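Long-range contacts in ApRick protease (Rickettsia conorii, PDB 5C9F), which probably cleaves peptide bonds as a retropepsin-like aspartic endopeptidase, the chain here being the C-terminal protease domain of a longer, predicted membrane protein: residues I11-N16 / D122-N127; D18-I23 / K33-T38. All coordinates share one frame; numbering follows the deposited sequence.

Contact 1: I11-N16 / D122-N127; sequences IIIARN and DLLILN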
# COMPACT_ATOMS: atom_id res chain seq x y z
N ILE A 11 2.90 11.90 -3.49
CA ILE A 11 2.83 13.30 -3.84
C ILE A 11 3.64 13.47 -5.12
O ILE A 11 4.77 13.04 -5.20
CB ILE A 11 3.38 14.18 -2.70
CG1 ILE A 11 2.48 14.05 -1.48
CG2 ILE A 11 3.36 15.64 -3.10
CD1 ILE A 11 3.18 14.39 -0.19
N ILE A 12 3.05 14.15 -6.09
CA ILE A 12 3.70 14.43 -7.37
C ILE A 12 3.72 15.93 -7.59
O ILE A 12 2.69 16.61 -7.44
CB ILE A 12 2.94 13.81 -8.55
CG1 ILE A 12 2.85 12.30 -8.37
CG2 ILE A 12 3.64 14.13 -9.87
CD1 ILE A 12 1.81 11.69 -9.30
N ILE A 13 4.90 16.46 -7.87
CA ILE A 13 5.11 17.88 -8.00
C ILE A 13 5.77 18.16 -9.31
O ILE A 13 6.80 17.55 -9.61
CB ILE A 13 5.92 18.43 -6.83
CG1 ILE A 13 5.02 18.43 -5.58
CG2 ILE A 13 6.35 19.89 -7.06
CD1 ILE A 13 5.77 18.30 -4.31
N ALA A 14 5.20 19.12 -10.07
CA ALA A 14 5.77 19.50 -11.34
C ALA A 14 6.83 20.58 -11.11
O ALA A 14 6.67 21.46 -10.27
CB ALA A 14 4.70 19.98 -12.28
N ARG A 15 7.93 20.48 -11.84
CA ARG A 15 9.01 21.42 -11.74
C ARG A 15 8.45 22.83 -12.09
O ARG A 15 7.70 22.95 -12.97
CB ARG A 15 10.14 21.07 -12.70
CG ARG A 15 11.40 21.85 -12.40
CD ARG A 15 12.49 21.57 -13.43
NE ARG A 15 12.99 20.19 -13.40
CZ ARG A 15 13.99 19.76 -12.64
NH1 ARG A 15 14.53 20.55 -11.71
NH2 ARG A 15 14.40 18.49 -12.73
N ASN A 16 8.80 23.82 -11.30
CA ASN A 16 8.43 25.18 -11.57
C ASN A 16 9.18 25.65 -12.86
O ASN A 16 10.24 25.14 -13.16
CB ASN A 16 8.83 25.99 -10.38
CG ASN A 16 8.33 27.40 -10.43
OD1 ASN A 16 8.86 28.23 -11.15
ND2 ASN A 16 7.32 27.70 -9.61
N ASP A 122 11.06 16.47 -15.14
CA ASP A 122 10.31 17.64 -14.62
C ASP A 122 9.28 17.26 -13.58
O ASP A 122 8.40 18.07 -13.29
CB ASP A 122 9.68 18.49 -15.72
CG ASP A 122 10.73 19.11 -16.60
OD1 ASP A 122 11.86 19.37 -16.09
OD2 ASP A 122 10.45 19.32 -17.79
N LEU A 123 9.39 16.06 -13.00
CA LEU A 123 8.50 15.62 -11.90
C LEU A 123 9.25 15.12 -10.71
O LEU A 123 10.28 14.44 -10.83
CB LEU A 123 7.64 14.45 -12.32
CG LEU A 123 6.63 14.67 -13.40
CD1 LEU A 123 5.96 13.34 -13.73
CD2 LEU A 123 5.62 15.75 -12.98
N LEU A 124 8.75 15.48 -9.53
CA LEU A 124 9.29 14.98 -8.27
C LEU A 124 8.19 14.11 -7.69
O LEU A 124 7.06 14.57 -7.57
CB LEU A 124 9.62 16.15 -7.36
CG LEU A 124 9.69 15.93 -5.82
CD1 LEU A 124 10.77 14.97 -5.50
CD2 LEU A 124 9.99 17.25 -5.14
N ILE A 125 8.54 12.89 -7.32
CA ILE A 125 7.56 11.92 -6.84
C ILE A 125 8.01 11.43 -5.46
O ILE A 125 9.12 10.91 -5.29
CB ILE A 125 7.41 10.74 -7.82
CG1 ILE A 125 7.02 11.24 -9.22
CG2 ILE A 125 6.40 9.75 -7.28
CD1 ILE A 125 8.06 11.03 -10.30
N LEU A 126 7.17 11.70 -4.47
CA LEU A 126 7.39 11.20 -3.10
C LEU A 126 6.33 10.11 -2.82
O LEU A 126 5.16 10.34 -3.00
CB LEU A 126 7.18 12.27 -2.12
CG LEU A 126 8.12 13.49 -2.34
CD1 LEU A 126 7.74 14.62 -1.43
CD2 LEU A 126 9.56 13.12 -2.11
N ASN A 127 6.79 8.96 -2.34
CA ASN A 127 5.94 7.89 -1.89
C ASN A 127 6.16 7.67 -0.40
O ASN A 127 7.30 7.68 0.09
CB ASN A 127 6.21 6.65 -2.75
CG ASN A 127 5.58 6.78 -4.15
OD1 ASN A 127 4.37 6.59 -4.31
ND2 ASN A 127 6.38 7.05 -5.14
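The guanidinium of Arg15 and the carboxylate of Asp122 stand almost upright to one another, their planes 83° apart. Asp122 OD1 comes in at the guanidinium edge, near its plane, and takes the N-H of Arg15 NE in a salt bridge with NE to OD1 at 3.0 Å. The oxygen is approached on its anti side, a little out of the carboxylate plane, and the bond is noticeably bent at the hydrogen. The Arg15 chain turns at chi3 (-66°), which swings NE beside the aspartate. NH1 has its own partner, the carbonyl of Gly19, while the side chain lies against Phe21 and Ile119. Next to this bridge Arg15 N donates to Asp122 O at 2.9 Å.

Further along, strand segments 11-14 and 123-127 run antiparallel, their directions 165° apart. Ile11 and Leu126 bond both ways, with Ile11 N to Leu126 O at 2.8 Å. Ile13 and Leu124 do the same, and Leu124 N lies 2.8 Å from Ile13 O. These two hydrogen-bonded pairs put their side chains on one face, where Ile11 CB and Leu126 CB sit 4.3 Å apart; Phe21, Ile23 and Phe117 help to bury it. The non-hydrogen-bonded pairs, Ile12 with Ile125 and Ala14 with Leu123, supply the other face. There Ile12 CG2 touches Leu123 CD2 at 4.0 Å. Ile12 of the third subunit packs on both Ile12 and Leu123.

Ile11 and Ile12 also join an antiparallel ladder with the second subunit, carrying the sheet across the interface. This pairing of N- and C-terminal strands, extended between subunits, recalls the terminal-strand sheet at the retropepsin dimer interface.

Contact 2: D18-I23 / K33-T38; sequences DGHFYI and KFMVDT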
# COMPACT_ATOMS: atom_id res chain seq x y z
N ASP A 18 10.83 28.12 -13.16
CA ASP A 18 12.14 28.63 -12.71
C ASP A 18 13.21 27.52 -12.47
O ASP A 18 14.32 27.82 -12.09
CB ASP A 18 11.99 29.49 -11.47
CG ASP A 18 11.78 28.68 -10.18
OD1 ASP A 18 11.81 27.43 -10.18
OD2 ASP A 18 11.54 29.32 -9.15
N GLY A 19 12.88 26.27 -12.76
CA GLY A 19 13.81 25.15 -12.68
C GLY A 19 13.82 24.40 -11.36
O GLY A 19 14.45 23.35 -11.29
N HIS A 20 13.10 24.91 -10.34
CA HIS A 20 13.07 24.32 -9.00
C HIS A 20 11.77 23.61 -8.67
O HIS A 20 10.78 23.80 -9.33
CB HIS A 20 13.32 25.39 -7.96
CG HIS A 20 14.61 26.11 -8.14
ND1 HIS A 20 15.83 25.47 -8.10
CD2 HIS A 20 14.87 27.42 -8.40
CE1 HIS A 20 16.79 26.36 -8.30
NE2 HIS A 20 16.24 27.54 -8.49
N PHE A 21 11.84 22.67 -7.72
CA PHE A 21 10.68 22.07 -7.19
C PHE A 21 10.34 22.72 -5.87
O PHE A 21 11.24 22.95 -5.01
CB PHE A 21 10.89 20.56 -6.94
CG PHE A 21 11.13 19.76 -8.16
CD1 PHE A 21 10.06 19.35 -8.95
CD2 PHE A 21 12.41 19.40 -8.52
CE1 PHE A 21 10.29 18.61 -10.08
CE2 PHE A 21 12.64 18.66 -9.67
CZ PHE A 21 11.58 18.26 -10.44
N TYR A 22 9.05 23.04 -5.69
CA TYR A 22 8.58 23.57 -4.44
C TYR A 22 7.55 22.64 -3.84
O TYR A 22 6.77 22.02 -4.55
CB TYR A 22 7.98 24.99 -4.63
CG TYR A 22 8.97 25.98 -5.21
CD1 TYR A 22 9.82 26.71 -4.39
CD2 TYR A 22 9.12 26.12 -6.54
CE1 TYR A 22 10.77 27.59 -4.91
CE2 TYR A 22 10.06 27.01 -7.07
CZ TYR A 22 10.87 27.73 -6.24
OH TYR A 22 11.78 28.61 -6.74
N ILE A 23 7.52 22.60 -2.50
CA ILE A 23 6.56 21.78 -1.77
C ILE A 23 6.04 22.55 -0.55
O ILE A 23 6.82 23.17 0.16
CB ILE A 23 7.17 20.51 -1.12
CG1 ILE A 23 8.00 19.72 -2.09
CG2 ILE A 23 6.04 19.65 -0.61
CD1 ILE A 23 8.72 18.59 -1.35
N LYS A 33 6.12 27.09 2.63
CA LYS A 33 6.59 26.76 1.31
C LYS A 33 8.08 26.51 1.32
O LYS A 33 8.86 27.34 1.75
CB LYS A 33 6.27 27.88 0.34
CG LYS A 33 6.48 27.45 -1.11
CD LYS A 33 6.27 28.62 -2.05
CE LYS A 33 5.96 28.15 -3.45
NZ LYS A 33 5.91 29.30 -4.39
N PHE A 34 8.49 25.33 0.87
CA PHE A 34 9.90 24.97 0.78
C PHE A 34 10.32 24.79 -0.64
O PHE A 34 9.52 24.34 -1.50
CB PHE A 34 10.14 23.61 1.44
CG PHE A 34 10.01 23.65 2.91
CD1 PHE A 34 11.04 24.13 3.68
CD2 PHE A 34 8.83 23.26 3.53
CE1 PHE A 34 10.90 24.22 5.07
CE2 PHE A 34 8.69 23.31 4.92
CZ PHE A 34 9.72 23.79 5.69
N MET A 35 11.56 25.16 -0.92
CA MET A 35 12.23 24.73 -2.12
C MET A 35 13.00 23.45 -1.81
O MET A 35 13.70 23.38 -0.80
CB MET A 35 13.18 25.81 -2.60
CG MET A 35 13.83 25.50 -3.96
SD MET A 35 14.81 26.89 -4.59
CE MET A 35 16.28 26.64 -3.68
N VAL A 36 12.84 22.44 -2.66
CA VAL A 36 13.65 21.20 -2.55
C VAL A 36 15.11 21.47 -2.96
O VAL A 36 15.37 22.11 -3.98
CB VAL A 36 13.08 20.10 -3.44
CG1 VAL A 36 13.98 18.85 -3.41
CG2 VAL A 36 11.66 19.79 -2.98
N ASP A 37 16.05 21.08 -2.10
CA ASP A 37 17.51 21.27 -2.34
C ASP A 37 18.23 20.00 -1.92
O ASP A 37 18.35 19.74 -0.71
CB ASP A 37 18.02 22.45 -1.52
CG ASP A 37 19.43 22.85 -1.89
OD1 ASP A 37 20.09 22.13 -2.67
OD2 ASP A 37 19.91 23.91 -1.41
N THR A 38 18.58 19.15 -2.89
CA THR A 38 19.29 17.86 -2.68
C THR A 38 20.73 18.09 -2.16
O THR A 38 21.29 17.18 -1.62
CB THR A 38 19.36 16.98 -3.96
OG1 THR A 38 19.85 17.76 -5.06
CG2 THR A 38 18.00 16.42 -4.32
O HOH W 1 14.48 22.24 -6.63
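Met35 reaches His20 with CG anti to its backbone N (chi1 -174°) and an extended second torsion, which lays SD over one face of the imidazole. The sulfur is 3.8 Å from the His20 ring centroid and 17° off the normal, displaced toward the rim near CG. Farther back, Met35 CB meets Tyr22 CE1 at 3.8 Å, and the sulfur makes a looser, oblique Met-aromatic contact with the phenol. Lys33, extended throughout, brings NZ over the face of the Tyr22 ring, 4.9 Å from its centroid: a cation-pi contact.

Asp18, in the loop before the strand, ties down the segment from within. Its OD1 accepts from His20 N in an Asx turn, and OD2 takes the Tyr22 hydroxyl on the syn side, which should fix the phenol's direction. Between backbones, Ile23 and Phe34 form an antiparallel hydrogen-bonded pair, bonded in both directions, and Val36 N donates to Phe21 O at 2.9 Å. Beyond that, a water bridges the gap, accepting from Phe21 N at 2.9 Å and donating to Val36 O at 2.8 Å. On the buried side Ile23 CD1 presses on Val36 CG2 at 3.6 Å, next to Leu124 and Leu126.

The whole is the open end of a beta hairpin, strands 22-27 and 30-36, leading into Asp37-Thr38-Gly39, the Asp-Thr-Gly signature of retropepsins, with Asp37 probably the catalytic aspartate.

Contact 2 is nested inside the long loop that contact 1 closes, and their centres lie 10 Å apart. They touch through Ile23 and the ring of Phe21: Ile13 CD1 comes within 3.4 Å of Ile23 CG1, and Phe21 CE1 approaches Leu124 N at 3.5 Å. The Phe21 ring also reaches Arg15, whose NH1 is 3.4 Å from its CE2. The terminal-strand sheet of 11-16 and 122-127 thus lies against the hairpin that leads into the Asp-Thr-Gly sequence, with Asp37 as the probable catalytic aspartate. Met1 of the second subunit packs on Ile11, Ile13 and Ile23, so one neighbouring residue touches both contacts.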